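PDB 1L8W: VlsE1 from Borreliella burgdorferi, which is a variable lipoprotein antigen of the outer surface whose changes in sequence probably help the Lyme disease spirochaete to evade the host immune response. Local coordinates for residues K54-K59 / A300-A305; G139-D144 / K296-I301; K192-A197 / A277-A282. One frame throughout, in Å; residues are numbered along the deposited sequence.

Contact 1. Residues K54-K59 / A300-A305; sequences KSDPKK and AIKGAA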
loop_
_atom_site.group_PDB
_atom_site.type_symbol
_atom_site.label_atom_id
_atom_site.label_comp_id
_atom_site.label_asym_id
_atom_site.label_seq_id
_atom_site.Cartn_x
_atom_site.Cartn_y
_atom_site.Cartn_z
ATOM N N LYS A 54 0.555 -15.548 5.106
ATOM C CA LYS A 54 0.918 -16.645 4.230
ATOM C C LYS A 54 2.315 -16.383 3.679
ATOM O O LYS A 54 2.819 -15.263 3.722
ATOM C CB LYS A 54 -0.077 -16.740 3.061
ATOM C CG LYS A 54 -0.092 -15.499 2.157
ATOM C CD LYS A 54 -0.986 -15.653 0.920
ATOM C CE LYS A 54 -0.462 -16.742 -0.024
ATOM N NZ LYS A 54 -1.137 -16.724 -1.350
ATOM N N SER A 55 2.939 -17.427 3.160
ATOM C CA SER A 55 4.254 -17.292 2.580
ATOM C C SER A 55 4.045 -16.842 1.149
ATOM O O SER A 55 2.991 -17.089 0.570
ATOM C CB SER A 55 4.956 -18.640 2.568
ATOM O OG SER A 55 4.198 -19.568 1.804
ATOM N N ASP A 56 5.046 -16.177 0.588
ATOM C CA ASP A 56 5.007 -15.736 -0.798
ATOM C C ASP A 56 3.684 -15.159 -1.302
ATOM O O ASP A 56 3.166 -15.576 -2.336
ATOM C CB ASP A 56 5.434 -16.897 -1.700
ATOM C CG ASP A 56 6.645 -17.641 -1.151
ATOM O OD1 ASP A 56 7.567 -16.970 -0.637
ATOM O OD2 ASP A 56 6.679 -18.893 -1.233
ATOM N N PRO A 57 3.125 -14.181 -0.586
ATOM C CA PRO A 57 1.860 -13.598 -1.043
ATOM C C PRO A 57 1.998 -12.956 -2.420
ATOM O O PRO A 57 3.047 -12.410 -2.780
ATOM C CB PRO A 57 1.524 -12.589 0.059
ATOM C CG PRO A 57 2.863 -12.246 0.639
ATOM C CD PRO A 57 3.570 -13.562 0.674
ATOM N N LYS A 58 0.929 -13.018 -3.191
ATOM C CA LYS A 58 0.942 -12.469 -4.533
ATOM C C LYS A 58 0.164 -11.168 -4.636
ATOM O O LYS A 58 -0.675 -10.853 -3.789
ATOM C CB LYS A 58 0.326 -13.476 -5.507
ATOM C CG LYS A 58 0.880 -14.884 -5.408
ATOM C CD LYS A 58 2.350 -14.926 -5.781
ATOM C CE LYS A 58 2.795 -16.362 -6.028
ATOM N NZ LYS A 58 4.271 -16.490 -6.040
ATOM N N LYS A 59 0.450 -10.420 -5.695
ATOM C CA LYS A 59 -0.249 -9.183 -5.956
ATOM C C LYS A 59 -1.731 -9.526 -6.168
ATOM O O LYS A 59 -2.600 -8.687 -5.976
ATOM C CB LYS A 59 0.319 -8.518 -7.204
ATOM C CG LYS A 59 1.778 -8.073 -7.081
ATOM C CD LYS A 59 2.261 -7.498 -8.410
ATOM C CE LYS A 59 3.728 -7.059 -8.378
ATOM N NZ LYS A 59 3.965 -5.878 -7.487
ATOM N N ALA A 300 15.676 -10.044 1.519
ATOM C CA ALA A 300 15.483 -8.773 2.200
ATOM C C ALA A 300 14.436 -7.880 1.544
ATOM O O ALA A 300 13.575 -7.326 2.220
ATOM C CB ALA A 300 16.809 -8.033 2.292
ATOM N N ILE A 301 14.505 -7.719 0.229
ATOM C CA ILE A 301 13.525 -6.859 -0.415
ATOM C C ILE A 301 12.136 -7.504 -0.398
ATOM O O ILE A 301 11.120 -6.827 -0.263
ATOM C CB ILE A 301 13.920 -6.527 -1.868
ATOM C CG1 ILE A 301 12.853 -5.618 -2.485
ATOM C CG2 ILE A 301 14.043 -7.794 -2.677
ATOM C CD1 ILE A 301 12.536 -4.382 -1.632
ATOM N N LYS A 302 12.111 -8.821 -0.536
ATOM C CA LYS A 302 10.871 -9.586 -0.516
ATOM C C LYS A 302 10.204 -9.416 0.854
ATOM O O LYS A 302 8.997 -9.201 0.953
ATOM C CB LYS A 302 11.198 -11.060 -0.785
ATOM C CG LYS A 302 10.020 -11.986 -0.919
ATOM C CD LYS A 302 10.485 -13.418 -1.190
ATOM C CE LYS A 302 9.311 -14.408 -1.197
ATOM N NZ LYS A 302 8.634 -14.488 0.139
ATOM N N GLY A 303 11.003 -9.490 1.910
ATOM C CA GLY A 303 10.465 -9.347 3.248
ATOM C C GLY A 303 9.882 -7.969 3.476
ATOM O O GLY A 303 8.869 -7.820 4.161
ATOM N N ALA A 304 10.518 -6.961 2.887
ATOM C CA ALA A 304 10.085 -5.577 3.035
ATOM C C ALA A 304 8.776 -5.292 2.320
ATOM O O ALA A 304 7.852 -4.714 2.894
ATOM C CB ALA A 304 11.178 -4.636 2.514
ATOM N N ALA A 305 8.710 -5.681 1.053
ATOM C CA ALA A 305 7.521 -5.467 0.244
ATOM C C ALA A 305 6.344 -6.155 0.914
ATOM O O ALA A 305 5.258 -5.585 1.041
ATOM C CB ALA A 305 7.740 -6.037 -1.167
#
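The carboxylate of D56 is the flat group of this contact, and K302 meets it at one end, at OD1, without lying across either face. K302 NZ donates to D56 OD1 at 2.8 Å, an ion pair that is also a hydrogen bond. The ammonium nitrogen stands almost in line with the C-O bond, with an angle of about 150° at OD1. The other oxygen is turned away, D56 OD2 lying 5.0 Å from K302 NZ, so the grip is single and not bidentate. The methylene next to the charge comes along with it, K302 CE being 3.1 Å from D56 OD1.

Length on the lysine side makes this possible, because the backbones stay well apart: the CA atoms of D56 and K302 are separated by 8.5 Å. The lysine leaves the helix with CG opposite the backbone N and runs out straight as far as CE. There chi4 of -63° bends the ammonium group round to the carboxylate, and the two side chains meet at a slant. K302 NZ does not serve D56 alone, for it also forms a salt bridge with E306 one turn further along the same helix. Two acids thus share one amino group, which would probably favour its charged form.

Beneath this surface pair the attachment becomes apolar and backbone-mediated. P57 and A305 both pack on I138, and P57 has a backbone hydrogen bond to that residue as well. The whole is a worked example of a surface salt bridge tying a loop to a helix: the connection between helices 45-50 and 59-80 is fastened to the long C-terminal helix 294-333, with K302 and E306 forming the i, i+4 pair familiar on exposed helix faces.

Contact 2. Residues G139-D144 / K296-I301; sequences GEVVAD and KAEGAI
A pair of very short parallel strands, 141-142 and 287-288, lies against helix 294-333, and V141 is the strand residue that reaches the helix here. Its side chain points at the helix and meets E298 and I301, two residues almost one turn apart. The backbones are close, with 6.2 Å between the CA atoms of V141 and E298.

V141 CG2 rests 4.0 Å from E298 CG, and V141 CB is at nearly the same distance from that methylene. The glutamate therefore contributes its aliphatic stem to the contact. With chi1 at -166° and the chain extended beyond CG, its carboxylate is carried away from the valine. The same V141 methyl also faces the CG2 branch of I301, the two side chains running past one another in opposite senses. The modelled separation of those methyls is too short to be trusted, and the detail of their meeting stays doubtful.

The helix is kinked at this level, since the backbone N atoms of G299 and A300 lack bonds to the preceding turn. Around the contact, E140 and V142 pair through their backbones with F287, and V142 also with V289. V141 touches K294 near the start of the helix, while A297 and A300 turn to A208 of helix 205-216, so helix 294-333 offers one flank to that helix and a neighbouring one to the strand pair.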
loop_
_atom_site.group_PDB
_atom_site.type_symbol
_atom_site.label_atom_id
_atom_site.label_comp_id
_atom_site.label_asym_id
_atom_site.label_seq_id
_atom_site.Cartn_x
_atom_site.Cartn_y
_atom_site.Cartn_z
ATOM N N GLY A 139 6.598 -9.355 -3.758
ATOM C CA GLY A 139 8.021 -9.108 -3.652
ATOM C C GLY A 139 8.807 -9.688 -4.815
ATOM O O GLY A 139 9.781 -10.415 -4.611
ATOM N N GLU A 140 8.373 -9.377 -6.034
ATOM C CA GLU A 140 9.043 -9.840 -7.237
ATOM C C GLU A 140 10.396 -9.161 -7.334
ATOM O O GLU A 140 10.482 -7.943 -7.247
ATOM C CB GLU A 140 8.216 -9.489 -8.475
ATOM C CG GLU A 140 7.464 -10.662 -9.051
ATOM C CD GLU A 140 8.391 -11.781 -9.476
ATOM O OE1 GLU A 140 9.157 -11.579 -10.441
ATOM O OE2 GLU A 140 8.359 -12.858 -8.842
ATOM N N VAL A 141 11.445 -9.955 -7.518
ATOM C CA VAL A 141 12.808 -9.445 -7.625
ATOM C C VAL A 141 13.441 -9.853 -8.952
ATOM O O VAL A 141 13.503 -11.040 -9.263
ATOM C CB VAL A 141 13.697 -10.007 -6.496
ATOM C CG1 VAL A 141 15.141 -9.525 -6.676
ATOM C CG2 VAL A 141 13.130 -9.595 -5.139
ATOM N N VAL A 142 13.918 -8.876 -9.722
ATOM C CA VAL A 142 14.559 -9.161 -11.010
ATOM C C VAL A 142 16.020 -8.713 -11.053
ATOM O O VAL A 142 16.372 -7.643 -10.552
ATOM C CB VAL A 142 13.802 -8.490 -12.188
ATOM C CG1 VAL A 142 12.386 -9.028 -12.262
ATOM C CG2 VAL A 142 13.781 -6.989 -12.020
ATOM N N ALA A 143 16.863 -9.547 -11.656
ATOM C CA ALA A 143 18.289 -9.268 -11.784
ATOM C C ALA A 143 18.671 -9.084 -13.254
ATOM O O ALA A 143 19.708 -8.494 -13.562
ATOM C CB ALA A 143 19.092 -10.401 -11.177
ATOM N N ASP A 144 17.831 -9.605 -14.151
ATOM C CA ASP A 144 18.049 -9.489 -15.591
ATOM C C ASP A 144 17.603 -8.115 -16.080
ATOM O O ASP A 144 16.456 -7.718 -15.883
ATOM C CB ASP A 144 17.267 -10.562 -16.357
ATOM C CG ASP A 144 17.850 -11.947 -16.190
ATOM O OD1 ASP A 144 19.089 -12.089 -16.322
ATOM O OD2 ASP A 144 17.071 -12.896 -15.940
ATOM N N LYS A 296 21.560 -12.688 -3.047
ATOM C CA LYS A 296 22.121 -11.986 -1.898
ATOM C C LYS A 296 21.199 -10.930 -1.293
ATOM O O LYS A 296 21.328 -10.593 -0.112
ATOM C CB LYS A 296 23.457 -11.345 -2.302
ATOM C CG LYS A 296 24.240 -10.726 -1.152
ATOM C CD LYS A 296 25.582 -10.138 -1.603
ATOM C CE LYS A 296 26.502 -11.202 -2.198
ATOM N NZ LYS A 296 27.941 -10.782 -2.198
ATOM N N ALA A 297 20.261 -10.425 -2.092
ATOM C CA ALA A 297 19.354 -9.382 -1.625
ATOM C C ALA A 297 17.865 -9.701 -1.771
ATOM O O ALA A 297 17.024 -8.988 -1.230
ATOM C CB ALA A 297 19.677 -8.072 -2.346
ATOM N N GLU A 298 17.543 -10.765 -2.494
ATOM C CA GLU A 298 16.149 -11.178 -2.717
ATOM C C GLU A 298 15.315 -11.224 -1.427
ATOM O O GLU A 298 14.304 -10.517 -1.285
ATOM C CB GLU A 298 16.136 -12.564 -3.355
ATOM C CG GLU A 298 14.811 -12.986 -3.956
ATOM C CD GLU A 298 14.912 -14.356 -4.611
ATOM O OE1 GLU A 298 15.929 -14.611 -5.302
ATOM O OE2 GLU A 298 13.979 -15.171 -4.440
ATOM N N GLY A 299 15.755 -12.075 -0.503
ATOM C CA GLY A 299 15.079 -12.258 0.769
ATOM C C GLY A 299 14.736 -10.980 1.499
ATOM O O GLY A 299 13.635 -10.836 2.019
ATOM N N ALA A 300 15.676 -10.044 1.519
ATOM C CA ALA A 300 15.483 -8.773 2.200
ATOM C C ALA A 300 14.436 -7.880 1.544
ATOM O O ALA A 300 13.575 -7.326 2.220
ATOM C CB ALA A 300 16.809 -8.033 2.292
ATOM N N ILE A 301 14.505 -7.719 0.229
ATOM C CA ILE A 301 13.525 -6.859 -0.415
ATOM C C ILE A 301 12.136 -7.504 -0.398
ATOM O O ILE A 301 11.120 -6.827 -0.263
ATOM C CB ILE A 301 13.920 -6.527 -1.868
ATOM C CG1 ILE A 301 12.853 -5.618 -2.485
ATOM C CG2 ILE A 301 14.043 -7.794 -2.677
ATOM C CD1 ILE A 301 12.536 -4.382 -1.632
#

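Contact 3. Residues K192-A197 / A277-A282; sequences KLFGKA and ALRGMA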
loop_
_atom_site.group_PDB
_atom_site.type_symbol
_atom_site.label_atom_id
_atom_site.label_comp_id
_atom_site.label_asym_id
_atom_site.label_seq_id
_atom_site.Cartn_x
_atom_site.Cartn_y
_atom_site.Cartn_z
ATOM N N LYS A 192 17.548 2.408 -4.907
ATOM C CA LYS A 192 18.288 1.638 -5.903
ATOM C C LYS A 192 17.490 0.458 -6.440
ATOM O O LYS A 192 17.772 -0.051 -7.527
ATOM C CB LYS A 192 19.605 1.128 -5.308
ATOM C CG LYS A 192 20.489 2.229 -4.748
ATOM C CD LYS A 192 21.779 1.680 -4.160
ATOM C CE LYS A 192 22.710 2.829 -3.785
ATOM N NZ LYS A 192 24.014 2.324 -3.293
ATOM N N LEU A 193 16.505 0.022 -5.667
ATOM C CA LEU A 193 15.663 -1.106 -6.042
ATOM C C LEU A 193 14.623 -0.693 -7.067
ATOM O O LEU A 193 14.027 -1.540 -7.731
ATOM C CB LEU A 193 14.965 -1.670 -4.798
ATOM C CG LEU A 193 15.921 -2.063 -3.668
ATOM C CD1 LEU A 193 15.138 -2.669 -2.537
ATOM C CD2 LEU A 193 16.964 -3.045 -4.172
ATOM N N PHE A 194 14.420 0.617 -7.194
ATOM C CA PHE A 194 13.446 1.173 -8.122
ATOM C C PHE A 194 14.023 1.492 -9.499
ATOM O O PHE A 194 13.329 2.034 -10.362
ATOM C CB PHE A 194 12.809 2.425 -7.505
ATOM C CG PHE A 194 11.965 2.130 -6.287
ATOM C CD1 PHE A 194 12.558 1.769 -5.084
ATOM C CD2 PHE A 194 10.578 2.135 -6.368
ATOM C CE1 PHE A 194 11.783 1.412 -3.984
ATOM C CE2 PHE A 194 9.790 1.779 -5.272
ATOM C CZ PHE A 194 10.391 1.415 -4.080
ATOM N N GLY A 195 15.286 1.137 -9.713
ATOM C CA GLY A 195 15.912 1.419 -10.991
ATOM C C GLY A 195 16.009 0.206 -11.892
ATOM O O GLY A 195 15.268 -0.758 -11.728
ATOM N N LYS A 196 16.932 0.250 -12.846
ATOM C CA LYS A 196 17.115 -0.861 -13.769
ATOM C C LYS A 196 17.863 -1.995 -13.092
ATOM O O LYS A 196 18.357 -1.851 -11.974
ATOM C CB LYS A 196 17.867 -0.396 -15.018
ATOM C CG LYS A 196 19.210 0.222 -14.736
ATOM C CD LYS A 196 19.760 0.939 -15.959
ATOM C CE LYS A 196 18.873 2.112 -16.355
ATOM N NZ LYS A 196 19.444 2.885 -17.495
ATOM N N ALA A 197 17.927 -3.133 -13.772
ATOM C CA ALA A 197 18.602 -4.309 -13.237
ATOM C C ALA A 197 19.779 -4.687 -14.116
ATOM O O ALA A 197 20.025 -4.060 -15.145
ATOM C CB ALA A 197 17.623 -5.477 -13.152
ATOM N N ALA A 277 5.331 -0.319 -0.570
ATOM C CA ALA A 277 4.053 -1.032 -0.498
ATOM C C ALA A 277 3.230 -0.872 -1.773
ATOM O O ALA A 277 2.603 -1.831 -2.230
ATOM C CB ALA A 277 3.245 -0.567 0.711
ATOM N N LEU A 278 3.232 0.329 -2.343
ATOM C CA LEU A 278 2.489 0.582 -3.574
ATOM C C LEU A 278 3.067 -0.219 -4.736
ATOM O O LEU A 278 2.323 -0.790 -5.534
ATOM C CB LEU A 278 2.519 2.067 -3.930
ATOM C CG LEU A 278 1.474 2.964 -3.265
ATOM C CD1 LEU A 278 1.860 4.416 -3.449
ATOM C CD2 LEU A 278 0.096 2.683 -3.862
ATOM N N ARG A 279 4.394 -0.263 -4.821
ATOM C CA ARG A 279 5.067 -0.981 -5.891
ATOM C C ARG A 279 4.786 -2.474 -5.782
ATOM O O ARG A 279 4.489 -3.131 -6.779
ATOM C CB ARG A 279 6.566 -0.720 -5.819
ATOM C CG ARG A 279 7.385 -1.458 -6.846
ATOM C CD ARG A 279 7.882 -0.496 -7.884
ATOM N NE ARG A 279 9.148 -0.916 -8.443
ATOM C CZ ARG A 279 9.763 -0.293 -9.440
ATOM N NH1 ARG A 279 9.215 0.781 -9.997
ATOM N NH2 ARG A 279 10.939 -0.729 -9.858
ATOM N N GLY A 280 4.879 -2.994 -4.559
ATOM C CA GLY A 280 4.618 -4.401 -4.323
ATOM C C GLY A 280 3.186 -4.831 -4.618
ATOM O O GLY A 280 2.956 -5.969 -5.024
HETATM N N MSE A 281 2.220 -3.937 -4.422
HETATM C CA MSE A 281 0.820 -4.266 -4.678
HETATM C C MSE A 281 0.418 -4.085 -6.140
HETATM O O MSE A 281 -0.472 -4.781 -6.633
HETATM C CB MSE A 281 -0.120 -3.387 -3.840
HETATM C CG MSE A 281 -0.007 -3.503 -2.340
HETATM SE SE MSE A 281 -1.315 -2.331 -1.453
HETATM C CE MSE A 281 -2.638 -3.618 -1.014
ATOM N N ALA A 282 1.057 -3.141 -6.826
ATOM C CA ALA A 282 0.692 -2.856 -8.204
ATOM C C ALA A 282 1.224 -3.791 -9.287
ATOM O O ALA A 282 2.270 -4.417 -9.146
ATOM C CB ALA A 282 1.062 -1.417 -8.542
HETATM O O HOH W 1 11.212 0.959 -12.415
#
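L193, in a short 3-10 turn, brings its carbonyl near R279: L193 O lies 3.8 Å from R279 NH2, an oblique approach. Its side chain leads elsewhere, to I301, and its backbone is hydrogen-bonded to A288.

F194 comes next and carries most of the contact. Its CG stands opposite the carbonyl carbon, chi1 -66°, which brings the ring over to the arginine. F194 CD2 sits over one face of the guanidinium, 3.8 Å above its plane and displaced toward the rim. The ring and guanidinium planes are inclined by 41°, so the groups overlap at a corner instead of forming a flat stack. Further along, F194 CE2 touches the aliphatic part of the arginine, 4.0 Å from R279 CD. The tip reaches the phenylalanine backbone, with R279 NH2 3.6 Å from F194 CA. A bend at chi2, 108°, shapes the arginine chain as it passes the ring in the opposite sense.

The carbonyl of F194 completes the join through a water, which donates to F194 O at 3.1 Å. That water accepts from R279 NH2, also at 3.1 Å, and lies at the guanidinium edge in its plane.

Beyond the two segments, R279 NH1 is hydrogen-bonded to A251 O, and NH2 has a weak bond to K286 O. The F194 ring also meets that of F261. The lesson is how a loop can receive an arginine sent out from the end of helix 269-281: carbonyl oxygens and a water receive its N-H groups while an aromatic ring shields part of one face. Such carbonyl dipoles would probably stabilise the positive charge, and bonds at both terminal nitrogens probably limit rotation of the group.

How the contacts relate
Contacts 1 and 2 use overlapping parts of helix 294-333, sharing A300 and I301. Their centres are 10 Å apart, and A305 CB of contact 1 packs 4.0 Å from G139 CA of contact 2. Contact 3 is nested along the chain within the loops closed by both; its centre is 12 Å from that of contact 1 and 10 Å from that of contact 2. K59 connects contacts 1 and 3, its NZ reaching G280 O at 2.7 Å. I301, shared by contacts 1 and 2, meets L193 of contact 3, and A197 CB lies 3.6 Å from V142 O of contact 2. Together the three link loops, strand and helices around the first turns of the C-terminal helix.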